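Local coordinates for DPS family protein (Vibrio cholerae O1 biovar El Tor, PDB 3IQ1) that probably binds iron and oxidises it, as Dps-family members of the ferritin-like superfamily do, and assembles into a shell of twelve subunits, at residues Ala28-Phe33 / Leu65-Leu70; Val32-Thr37 / Glu58-Leu63; Arg38-Asn43 / Lys95-Ser100; Gly109-Phe114 / Trp152-Trp157. One frame throughout, in Å; residues are numbered along the deposited sequence.

Contact 1: Ala28-Phe33 / Leu65-Leu70; sequences ANYQVF and LKIDEL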
# COMPACT_ATOMS: atom_id res chain seq x y z
N ALA B 28 15.36 31.07 13.89
CA ALA B 28 15.32 31.23 15.35
C ALA B 28 13.92 31.29 15.92
O ALA B 28 13.61 30.63 16.91
CB ALA B 28 16.11 32.46 15.76
N ASN B 29 13.07 32.09 15.26
CA ASN B 29 11.69 32.17 15.65
C ASN B 29 11.00 30.82 15.49
O ASN B 29 10.23 30.42 16.37
CB ASN B 29 10.98 33.25 14.87
CG ASN B 29 11.31 34.66 15.41
OD1 ASN B 29 11.63 35.58 14.60
ND2 ASN B 29 11.24 34.86 16.66
N TYR B 30 11.19 30.15 14.36
CA TYR B 30 10.62 28.83 14.19
C TYR B 30 10.98 27.87 15.29
O TYR B 30 10.15 27.05 15.73
CB TYR B 30 10.97 28.20 12.85
CG TYR B 30 10.04 28.46 11.71
CD1 TYR B 30 10.20 29.56 10.88
CD2 TYR B 30 9.00 27.62 11.45
CE1 TYR B 30 9.35 29.79 9.84
CE2 TYR B 30 8.15 27.86 10.36
CZ TYR B 30 8.31 28.94 9.59
OH TYR B 30 7.42 29.15 8.54
N GLN B 31 12.23 27.90 15.71
CA GLN B 31 12.77 26.89 16.62
C GLN B 31 12.13 27.11 18.01
O GLN B 31 11.64 26.14 18.63
CB GLN B 31 14.29 26.96 16.62
CG GLN B 31 14.93 26.34 15.38
CD GLN B 31 15.01 24.82 15.42
OE1 GLN B 31 14.08 24.16 15.89
NE2 GLN B 31 16.08 24.26 14.83
N VAL B 32 12.11 28.37 18.49
CA VAL B 32 11.43 28.66 19.74
C VAL B 32 9.94 28.35 19.68
O VAL B 32 9.38 27.74 20.60
CB VAL B 32 11.67 30.11 20.20
CG1 VAL B 32 10.90 30.43 21.53
CG2 VAL B 32 13.18 30.37 20.44
N PHE B 33 9.31 28.65 18.56
CA PHE B 33 7.90 28.38 18.40
C PHE B 33 7.61 26.87 18.39
O PHE B 33 6.61 26.41 18.97
CB PHE B 33 7.47 29.05 17.11
CG PHE B 33 5.97 29.11 16.88
CD1 PHE B 33 5.09 29.63 17.82
CD2 PHE B 33 5.47 28.79 15.64
CE1 PHE B 33 3.75 29.77 17.58
CE2 PHE B 33 4.09 28.92 15.38
CZ PHE B 33 3.23 29.43 16.36
N LEU B 65 9.04 20.35 9.36
CA LEU B 65 9.29 20.30 7.91
C LEU B 65 9.87 21.65 7.43
O LEU B 65 10.82 21.70 6.65
CB LEU B 65 8.02 19.95 7.08
CG LEU B 65 7.47 18.52 7.28
CD1 LEU B 65 6.14 18.26 6.57
CD2 LEU B 65 8.48 17.53 6.79
N LYS B 66 9.27 22.73 7.90
CA LYS B 66 9.67 24.09 7.49
C LYS B 66 11.01 24.45 8.00
O LYS B 66 11.79 25.08 7.29
CB LYS B 66 8.60 25.10 7.88
CG LYS B 66 7.33 24.95 7.01
CD LYS B 66 6.26 26.02 7.22
CE LYS B 66 5.10 25.96 6.26
NZ LYS B 66 4.17 24.78 6.52
N ILE B 67 11.34 24.06 9.23
CA ILE B 67 12.63 24.29 9.82
C ILE B 67 13.73 23.63 8.97
O ILE B 67 14.76 24.25 8.67
CB ILE B 67 12.69 23.77 11.25
CG1 ILE B 67 11.96 24.74 12.18
CG2 ILE B 67 14.11 23.65 11.68
CD1 ILE B 67 11.61 24.12 13.56
N ASP B 68 13.44 22.40 8.54
CA ASP B 68 14.39 21.62 7.71
C ASP B 68 14.66 22.39 6.39
O ASP B 68 15.82 22.62 6.01
CB ASP B 68 13.79 20.25 7.35
CG ASP B 68 13.46 19.36 8.58
OD1 ASP B 68 13.90 19.71 9.69
OD2 ASP B 68 12.79 18.27 8.41
N GLU B 69 13.60 22.82 5.75
CA GLU B 69 13.66 23.48 4.44
C GLU B 69 14.32 24.86 4.55
O GLU B 69 15.01 25.29 3.67
CB GLU B 69 12.30 23.52 3.70
CG GLU B 69 12.36 23.75 2.13
CD GLU B 69 11.04 23.48 1.35
OE1 GLU B 69 11.02 23.63 0.12
OE2 GLU B 69 10.02 23.11 1.96
N LEU B 70 14.08 25.53 5.66
CA LEU B 70 14.68 26.82 5.89
C LEU B 70 16.19 26.76 6.13
O LEU B 70 16.96 27.50 5.52
CB LEU B 70 13.94 27.46 7.06
CG LEU B 70 14.19 28.83 7.51
CD1 LEU B 70 14.12 29.82 6.31
CD2 LEU B 70 13.09 29.17 8.57
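Y30 and I67 meet in a buried helix-helix contact near the middle of the subunit, where helix 13-43 runs antiparallel to helix 49-76. The short segments lie 10.1 Å apart at an angle of 155°, and the Y30 ring, received by K66, I67 and L70, carries most of the contact together with I67. Y30 and I67 pass one another pointing opposite ways, with Y30 CB 3.7 Å from I67 CG1. Further out, L70 CD2 comes up to Y30 CD1, again at 3.7 Å, while the K66 chain crosses the CE2 and OH end of the ring: K66 CB is 3.7 Å from Y30 CE2 and K66 CD is 3.6 Å from Y30 OH. This pair of helices is half of the four-helix bundle of the ferritin-like fold, and the polar ends of Y30 and K66 reach the other half. Y30 OH is hydrogen-bonded to Q121 and Q147, and K66 NZ forms a salt bridge with E146. On the flank toward a second subunit, Q31 bends at its second torsion (chi2 -80°), which brings the amide to the end of I67. Q31 OE1 sits 3.4 Å from I67 CD1, and NE2, near I67 CG2, is hydrogen-bonded to Y88 of the same chain; M35 of the second subunit packs on Q31.

Contact 2: Val32-Thr37 / Glu58-Leu63; sequences VFYMNT and EIYTDL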
# COMPACT_ATOMS: atom_id res chain seq x y z
N VAL B 32 12.11 28.37 18.49
CA VAL B 32 11.43 28.66 19.74
C VAL B 32 9.94 28.35 19.68
O VAL B 32 9.38 27.74 20.60
CB VAL B 32 11.67 30.11 20.20
CG1 VAL B 32 10.90 30.43 21.53
CG2 VAL B 32 13.18 30.37 20.44
N PHE B 33 9.31 28.65 18.56
CA PHE B 33 7.90 28.38 18.40
C PHE B 33 7.61 26.87 18.39
O PHE B 33 6.61 26.41 18.97
CB PHE B 33 7.47 29.05 17.11
CG PHE B 33 5.97 29.11 16.88
CD1 PHE B 33 5.09 29.63 17.82
CD2 PHE B 33 5.47 28.79 15.64
CE1 PHE B 33 3.75 29.77 17.58
CE2 PHE B 33 4.09 28.92 15.38
CZ PHE B 33 3.23 29.43 16.36
N TYR B 34 8.45 26.10 17.68
CA TYR B 34 8.31 24.68 17.67
C TYR B 34 8.37 24.11 19.11
O TYR B 34 7.53 23.26 19.49
CB TYR B 34 9.41 24.06 16.81
CG TYR B 34 9.52 22.56 16.94
CD1 TYR B 34 8.74 21.72 16.14
CD2 TYR B 34 10.41 21.99 17.83
CE1 TYR B 34 8.86 20.34 16.23
CE2 TYR B 34 10.50 20.60 17.95
CZ TYR B 34 9.71 19.79 17.15
OH TYR B 34 9.77 18.41 17.24
N MSE B 35 9.31 24.61 19.88
CA MSE B 35 9.52 24.16 21.24
C MSE B 35 8.27 24.48 22.05
O MSE B 35 7.78 23.63 22.80
CB MSE B 35 10.79 24.77 21.88
CG MSE B 35 11.18 24.24 23.23
SE MSE B 35 11.74 22.37 23.00
CE MSE B 35 10.31 21.61 23.81
N ASN B 36 7.77 25.71 21.92
CA ASN B 36 6.52 26.07 22.60
C ASN B 36 5.36 25.13 22.26
O ASN B 36 4.57 24.74 23.13
CB ASN B 36 6.10 27.51 22.28
CG ASN B 36 7.03 28.56 22.87
OD1 ASN B 36 7.86 28.27 23.71
ND2 ASN B 36 6.92 29.81 22.37
N THR B 37 5.25 24.76 20.98
CA THR B 37 4.19 23.91 20.48
C THR B 37 4.35 22.47 21.00
O THR B 37 3.33 21.81 21.30
CB THR B 37 4.12 23.95 18.94
OG1 THR B 37 4.04 25.32 18.54
CG2 THR B 37 2.88 23.20 18.42
N GLU B 58 0.17 17.75 14.93
CA GLU B 58 0.09 18.08 13.51
C GLU B 58 0.84 19.38 13.23
O GLU B 58 1.61 19.47 12.27
CB GLU B 58 -1.38 18.21 13.13
CG GLU B 58 -1.59 18.60 11.74
CD GLU B 58 -3.05 18.86 11.43
OE1 GLU B 58 -3.91 18.46 12.23
OE2 GLU B 58 -3.31 19.43 10.35
N ILE B 59 0.61 20.36 14.07
CA ILE B 59 1.17 21.69 13.89
C ILE B 59 2.70 21.67 14.04
O ILE B 59 3.41 22.17 13.16
CB ILE B 59 0.52 22.71 14.78
CG1 ILE B 59 -0.92 22.92 14.23
CG2 ILE B 59 1.36 23.99 14.79
CD1 ILE B 59 -1.82 23.78 15.06
N TYR B 60 3.23 21.06 15.12
CA TYR B 60 4.69 21.02 15.24
C TYR B 60 5.41 20.13 14.20
O TYR B 60 6.56 20.42 13.83
CB TYR B 60 5.18 20.74 16.66
CG TYR B 60 5.02 19.37 17.25
CD1 TYR B 60 4.31 19.19 18.40
CD2 TYR B 60 5.67 18.29 16.71
CE1 TYR B 60 4.20 17.95 18.97
CE2 TYR B 60 5.57 17.02 17.28
CZ TYR B 60 4.86 16.88 18.42
OH TYR B 60 4.77 15.62 19.02
N THR B 61 4.72 19.12 13.67
CA THR B 61 5.24 18.26 12.62
C THR B 61 5.45 19.10 11.35
O THR B 61 6.48 18.97 10.66
CB THR B 61 4.31 17.07 12.40
OG1 THR B 61 4.32 16.28 13.59
CG2 THR B 61 4.81 16.21 11.27
N ASP B 62 4.46 19.92 11.02
CA ASP B 62 4.52 20.82 9.85
C ASP B 62 5.62 21.89 10.08
O ASP B 62 6.40 22.21 9.19
CB ASP B 62 3.13 21.43 9.59
CG ASP B 62 2.13 20.44 8.95
OD1 ASP B 62 2.59 19.42 8.33
OD2 ASP B 62 0.88 20.65 9.03
N LEU B 63 5.75 22.42 11.32
CA LEU B 63 6.84 23.37 11.61
C LEU B 63 8.22 22.76 11.41
O LEU B 63 9.13 23.42 10.90
CB LEU B 63 6.72 23.92 13.04
CG LEU B 63 5.56 24.84 13.47
CD1 LEU B 63 5.58 25.16 14.97
CD2 LEU B 63 5.61 26.16 12.62
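Y34 and Y60 set the geometry of this contact, their rings steeply inclined with planes at 78° and centroids 5.7 Å apart. Y34 presents its ring edge to the opposite helix: the carbonyl Y60 O lies in the plane of that ring, 3.3 Å from Y34 CE1, and Y60 CB is 3.7 Å from the same carbon. Y60 holds its ring between its own backbone N and carbonyl carbon (chi1 73°), a rotamer that is rare in helices, and from there the ring crosses Y34 at a slant, its CD2 side toward Y34 CE1 and its CD1 edge toward T37 O. H41 packs edge-to-face with the Y60 ring.

On the other flank L63 CD1 lies among F33, Y34 and T37. It touches F33 CD2 at 3.7 Å, the side chains of F33 and L63 crossing at about a right angle, and L63 CD1 is also 3.9 Å from T37 OG1. In T37 one torsion (chi1 -52°) both sends OG1 back to its own helix and points the methyl CG2 at Y60 CB, 3.8 Å away. T37 OG1 donates to F33 O at 2.8 Å, from the face of that carbonyl opposite to T37 N. The hydroxyl is thus satisfied inside helix 13-43, and the surface that T37 offers to helix 49-76 is largely apolar, so these antiparallel helices are joined by ring edges, methyls and aliphatic carbons.

Contact 3: Arg38-Asn43 / Lys95-Ser100; sequences RGYHWN and KEHTDS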
# COMPACT_ATOMS: atom_id res chain seq x y z
N ARG B 38 5.60 21.99 21.14
CA ARG B 38 5.83 20.72 21.77
C ARG B 38 5.30 20.76 23.21
O ARG B 38 4.62 19.82 23.66
CB ARG B 38 7.30 20.36 21.72
CG ARG B 38 7.76 20.04 20.32
CD ARG B 38 7.54 18.65 20.01
NE ARG B 38 8.68 17.79 20.40
CZ ARG B 38 8.69 16.49 20.19
NH1 ARG B 38 7.65 15.91 19.67
NH2 ARG B 38 9.76 15.76 20.50
N GLY B 39 5.58 21.86 23.92
CA GLY B 39 5.06 22.04 25.27
C GLY B 39 3.52 22.03 25.27
O GLY B 39 2.88 21.45 26.14
N TYR B 40 2.92 22.71 24.31
CA TYR B 40 1.46 22.74 24.26
C TYR B 40 0.88 21.33 24.15
O TYR B 40 -0.15 21.02 24.80
CB TYR B 40 0.96 23.60 23.11
CG TYR B 40 1.39 25.07 23.06
CD1 TYR B 40 1.79 25.76 24.18
CD2 TYR B 40 1.32 25.78 21.86
CE1 TYR B 40 2.16 27.12 24.10
CE2 TYR B 40 1.65 27.10 21.76
CZ TYR B 40 2.08 27.80 22.87
OH TYR B 40 2.43 29.13 22.81
N HIS B 41 1.48 20.52 23.28
CA HIS B 41 1.16 19.10 23.09
C HIS B 41 1.27 18.31 24.36
O HIS B 41 0.37 17.58 24.72
CB HIS B 41 2.08 18.56 21.99
CG HIS B 41 2.12 17.08 21.84
ND1 HIS B 41 1.07 16.33 21.31
CD2 HIS B 41 3.13 16.21 22.05
CE1 HIS B 41 1.44 15.07 21.25
NE2 HIS B 41 2.67 14.95 21.71
N TRP B 42 2.42 18.39 25.01
CA TRP B 42 2.66 17.64 26.24
C TRP B 42 1.76 18.02 27.38
O TRP B 42 1.33 17.14 28.14
CB TRP B 42 4.12 17.80 26.69
CG TRP B 42 5.11 17.13 25.77
CD1 TRP B 42 4.91 16.03 25.00
CD2 TRP B 42 6.44 17.57 25.51
NE1 TRP B 42 6.02 15.75 24.27
CE2 TRP B 42 6.99 16.68 24.56
CE3 TRP B 42 7.20 18.62 25.98
CZ2 TRP B 42 8.26 16.80 24.10
CZ3 TRP B 42 8.51 18.76 25.51
CH2 TRP B 42 9.01 17.85 24.55
N ASN B 43 1.51 19.32 27.54
CA ASN B 43 0.92 19.85 28.77
C ASN B 43 -0.58 20.15 28.80
O ASN B 43 -1.12 20.51 29.84
CB ASN B 43 1.66 21.10 29.20
CG ASN B 43 3.18 20.83 29.47
OD1 ASN B 43 3.52 19.77 30.02
ND2 ASN B 43 4.06 21.78 29.10
N LYS B 95 8.85 34.54 22.29
CA LYS B 95 9.31 34.20 23.62
C LYS B 95 9.06 32.74 23.96
O LYS B 95 8.07 32.14 23.52
CB LYS B 95 8.58 35.08 24.64
CG LYS B 95 8.72 36.61 24.41
CD LYS B 95 7.70 37.39 25.35
CE LYS B 95 7.53 38.83 24.99
NZ LYS B 95 6.75 39.58 26.06
N GLU B 96 9.89 32.21 24.84
CA GLU B 96 9.58 30.88 25.43
C GLU B 96 8.27 30.95 26.21
O GLU B 96 8.05 31.88 27.01
CB GLU B 96 10.74 30.41 26.34
CG GLU B 96 12.07 30.37 25.70
CD GLU B 96 13.11 29.73 26.59
OE1 GLU B 96 13.31 30.25 27.71
OE2 GLU B 96 13.70 28.71 26.21
N HIS B 97 7.36 30.02 25.95
CA HIS B 97 6.04 29.98 26.57
C HIS B 97 5.97 28.64 27.24
O HIS B 97 5.96 27.61 26.56
CB HIS B 97 4.95 30.08 25.51
CG HIS B 97 3.58 30.25 26.07
ND1 HIS B 97 2.46 30.28 25.27
CD2 HIS B 97 3.14 30.40 27.35
CE1 HIS B 97 1.38 30.43 26.02
NE2 HIS B 97 1.76 30.52 27.29
N THR B 98 5.99 28.64 28.56
CA THR B 98 6.01 27.40 29.33
C THR B 98 4.75 27.31 30.21
O THR B 98 4.11 28.31 30.55
CB THR B 98 7.22 27.31 30.22
OG1 THR B 98 7.30 28.49 31.05
CG2 THR B 98 8.54 27.12 29.42
N ASP B 99 4.40 26.08 30.55
CA ASP B 99 3.26 25.79 31.44
C ASP B 99 1.93 26.30 30.95
O ASP B 99 1.09 26.75 31.74
CB ASP B 99 3.61 26.27 32.82
CG ASP B 99 4.86 25.60 33.31
OD1 ASP B 99 4.88 24.34 33.38
OD2 ASP B 99 5.81 26.32 33.64
N SER B 100 1.74 26.21 29.64
CA SER B 100 0.46 26.46 29.02
C SER B 100 -0.28 25.12 28.99
O SER B 100 0.06 24.22 28.18
CB SER B 100 0.61 27.03 27.62
OG SER B 100 -0.66 27.42 27.09
O HOH W 1 -1.47 23.11 26.17
O HOH W 2 3.00 24.32 27.83
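Y40 and H97 form the one direct side-chain hydrogen bond between the end of helix 13-43 and the loop 95-100, with Y40 OH 2.7 Å from H97 ND1; either could be the donor. The rings are turned steeply against each other, planes at 81°, and the imidazole nitrogen approaches close to the plane of the tyrosine ring at its edge. H97 swings its ring away from its backbone N (chi1 -171°), which takes ND1 across to the hydroxyl. Nearer the helix, S100 CB rests 3.8 Å from Y40 CE1.

Two waters make up the next layer. One donates to both Y40 O and S100 O, each at 2.8 Å, and so ties a carbonyl near the helix end to the loop backbone. The other accepts from N43 ND2 at 3.0 Å and from S100 N at 2.9 Å, while N43 CB packs against S100 O.

Further out, the hydroxyl of S100 is hydrogen-bonded to S105 and S106 at the start of helix 103-131, and N36 grips the backbone of K95 and H97, fixing the loop from the preceding helix turn. A second subunit borders the loop: its R80 forms a salt bridge with D99, and its H83 accepts from D99 N. The loop follows helix 85-91, and such a short helix between the second and third bundle helices is characteristic of Dps proteins among ferritin-like folds.

Contact 4: Gly109-Phe114 / Trp152-Trp157; sequences GLVDGF and WMLNAW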
# COMPACT_ATOMS: atom_id res chain seq x y z
N GLY B 109 -1.44 31.41 21.75
CA GLY B 109 0.04 31.40 21.58
C GLY B 109 0.41 31.12 20.14
O GLY B 109 1.26 31.80 19.55
N LEU B 110 -0.28 30.17 19.57
CA LEU B 110 -0.04 29.80 18.17
C LEU B 110 -0.40 30.95 17.28
O LEU B 110 0.38 31.30 16.38
CB LEU B 110 -0.83 28.53 17.81
CG LEU B 110 -0.29 27.22 18.42
CD1 LEU B 110 -1.17 26.08 17.91
CD2 LEU B 110 1.17 26.92 18.01
N VAL B 111 -1.58 31.54 17.46
CA VAL B 111 -1.99 32.67 16.63
C VAL B 111 -0.92 33.77 16.67
O VAL B 111 -0.52 34.35 15.64
CB VAL B 111 -3.36 33.18 17.04
CG1 VAL B 111 -3.69 34.58 16.39
CG2 VAL B 111 -4.43 32.16 16.61
N ASP B 112 -0.50 34.12 17.88
CA ASP B 112 0.42 35.23 18.03
C ASP B 112 1.79 34.93 17.40
O ASP B 112 2.39 35.83 16.77
CB ASP B 112 0.54 35.55 19.49
CG ASP B 112 -0.76 36.12 20.08
OD1 ASP B 112 -1.60 36.67 19.32
OD2 ASP B 112 -0.93 36.12 21.31
N GLY B 113 2.25 33.70 17.56
CA GLY B 113 3.53 33.25 17.00
C GLY B 113 3.48 33.25 15.47
O GLY B 113 4.37 33.76 14.78
N PHE B 114 2.40 32.69 14.91
CA PHE B 114 2.24 32.70 13.46
C PHE B 114 2.15 34.11 12.91
O PHE B 114 2.58 34.40 11.79
CB PHE B 114 1.03 31.85 12.97
CG PHE B 114 1.31 30.38 12.92
CD1 PHE B 114 2.26 29.87 12.04
CD2 PHE B 114 0.61 29.47 13.74
CE1 PHE B 114 2.52 28.52 12.00
CE2 PHE B 114 0.87 28.13 13.69
CZ PHE B 114 1.82 27.64 12.81
N TRP B 152 -6.44 31.40 9.90
CA TRP B 152 -7.90 31.39 9.79
C TRP B 152 -8.53 30.30 10.68
O TRP B 152 -9.40 30.57 11.51
CB TRP B 152 -8.34 31.26 8.32
CG TRP B 152 -9.70 30.58 8.19
CD1 TRP B 152 -10.88 31.00 8.74
CD2 TRP B 152 -9.98 29.32 7.57
NE1 TRP B 152 -11.85 30.08 8.53
CE2 TRP B 152 -11.35 29.05 7.80
CE3 TRP B 152 -9.23 28.41 6.83
CZ2 TRP B 152 -11.96 27.92 7.32
CZ3 TRP B 152 -9.85 27.28 6.35
CH2 TRP B 152 -11.22 27.04 6.62
N MSE B 153 -8.03 29.08 10.58
CA MSE B 153 -8.58 27.97 11.34
C MSE B 153 -8.42 28.13 12.86
O MSE B 153 -9.36 27.85 13.62
CB MSE B 153 -7.96 26.66 10.87
CG MSE B 153 -8.15 26.39 9.42
SE MSE B 153 -7.42 24.64 8.95
CE MSE B 153 -5.67 25.01 9.26
N LEU B 154 -7.23 28.51 13.32
CA LEU B 154 -6.98 28.70 14.73
C LEU B 154 -7.93 29.77 15.27
O LEU B 154 -8.52 29.61 16.35
CB LEU B 154 -5.53 29.16 14.92
CG LEU B 154 -4.46 28.14 14.55
CD1 LEU B 154 -3.06 28.79 14.72
CD2 LEU B 154 -4.57 26.84 15.34
N ASN B 155 -8.03 30.90 14.57
CA ASN B 155 -8.96 31.99 14.99
C ASN B 155 -10.43 31.55 14.97
O ASN B 155 -11.21 31.97 15.83
CB ASN B 155 -8.78 33.22 14.13
CG ASN B 155 -7.68 34.13 14.64
OD1 ASN B 155 -7.78 34.76 15.74
ND2 ASN B 155 -6.62 34.24 13.85
N ALA B 156 -10.78 30.66 14.05
CA ALA B 156 -12.15 30.11 13.98
C ALA B 156 -12.43 29.35 15.28
O ALA B 156 -13.48 29.52 15.86
CB ALA B 156 -12.39 29.20 12.69
N TRP B 157 -11.49 28.51 15.70
CA TRP B 157 -11.63 27.70 16.90
C TRP B 157 -11.82 28.60 18.13
O TRP B 157 -12.61 28.31 19.05
CB TRP B 157 -10.38 26.83 17.07
CG TRP B 157 -10.48 25.83 18.19
CD1 TRP B 157 -10.80 24.52 18.06
CD2 TRP B 157 -10.14 26.03 19.56
NE1 TRP B 157 -10.73 23.90 19.28
CE2 TRP B 157 -10.32 24.80 20.22
CE3 TRP B 157 -9.72 27.14 20.31
CZ2 TRP B 157 -10.09 24.65 21.58
CZ3 TRP B 157 -9.50 26.99 21.67
CH2 TRP B 157 -9.68 25.75 22.29
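Antiparallel packing of the last two long helices of the ferritin-like four-helix bundle, 103-131 and 134-158, brings V111 against L154. The segments approach to 9.7 Å at 149°, and the contact is almost wholly apolar. L154 is the central residue: it meets three side chains of the facing helix. V111 CG2 lies 3.6 Å from L154 CB, each of these side chains running past the other toward the opposite helix, while L154 CD1 reaches over to L110 CB at 3.8 Å and to F114 CD2 at 3.9 Å. L154 and F114 cross at about a right angle. With CG anti to its carbonyl carbon (chi1 -66°) and the chain extended beyond, L154 delivers that methyl between L110 and F114. At the flank, V111 CG1 rests 3.9 Å from N155 ND2, an amide whose hydrogen bond goes to V151 O, one turn back on its own helix; its contact with valine is therefore packing alone. L110 and F114 also face the first two bundle helices: L110 lies on T37 and I59, and F114 touches L63 and meets the F33 ring edge-to-face. W157, on the same segment as L154, packs on M107 and L52 of its own chain and meets F50 of a neighbouring subunit.

Contacts 1 and 2 are successive levels of the same antiparallel pair, helices 13-43 and 49-76, about 8 Å apart between centres; contact 4 repeats the theme between helices 103-131 and 134-158. Contacts 1, 2 and 4 are held by packing, but contact 1 lies nearest the chain centre and sends polar ends across to the other helix pair, whereas contact 4 is more nearly aliphatic. Contact 3, largely buried but more peripheral, about 17 Å from the chain centre to its own, joins a helix end to a loop and relies on a hydrogen bond and waters. It still touches contact 4, since Y40 CE2 packs 3.8 Å from L110 CD2.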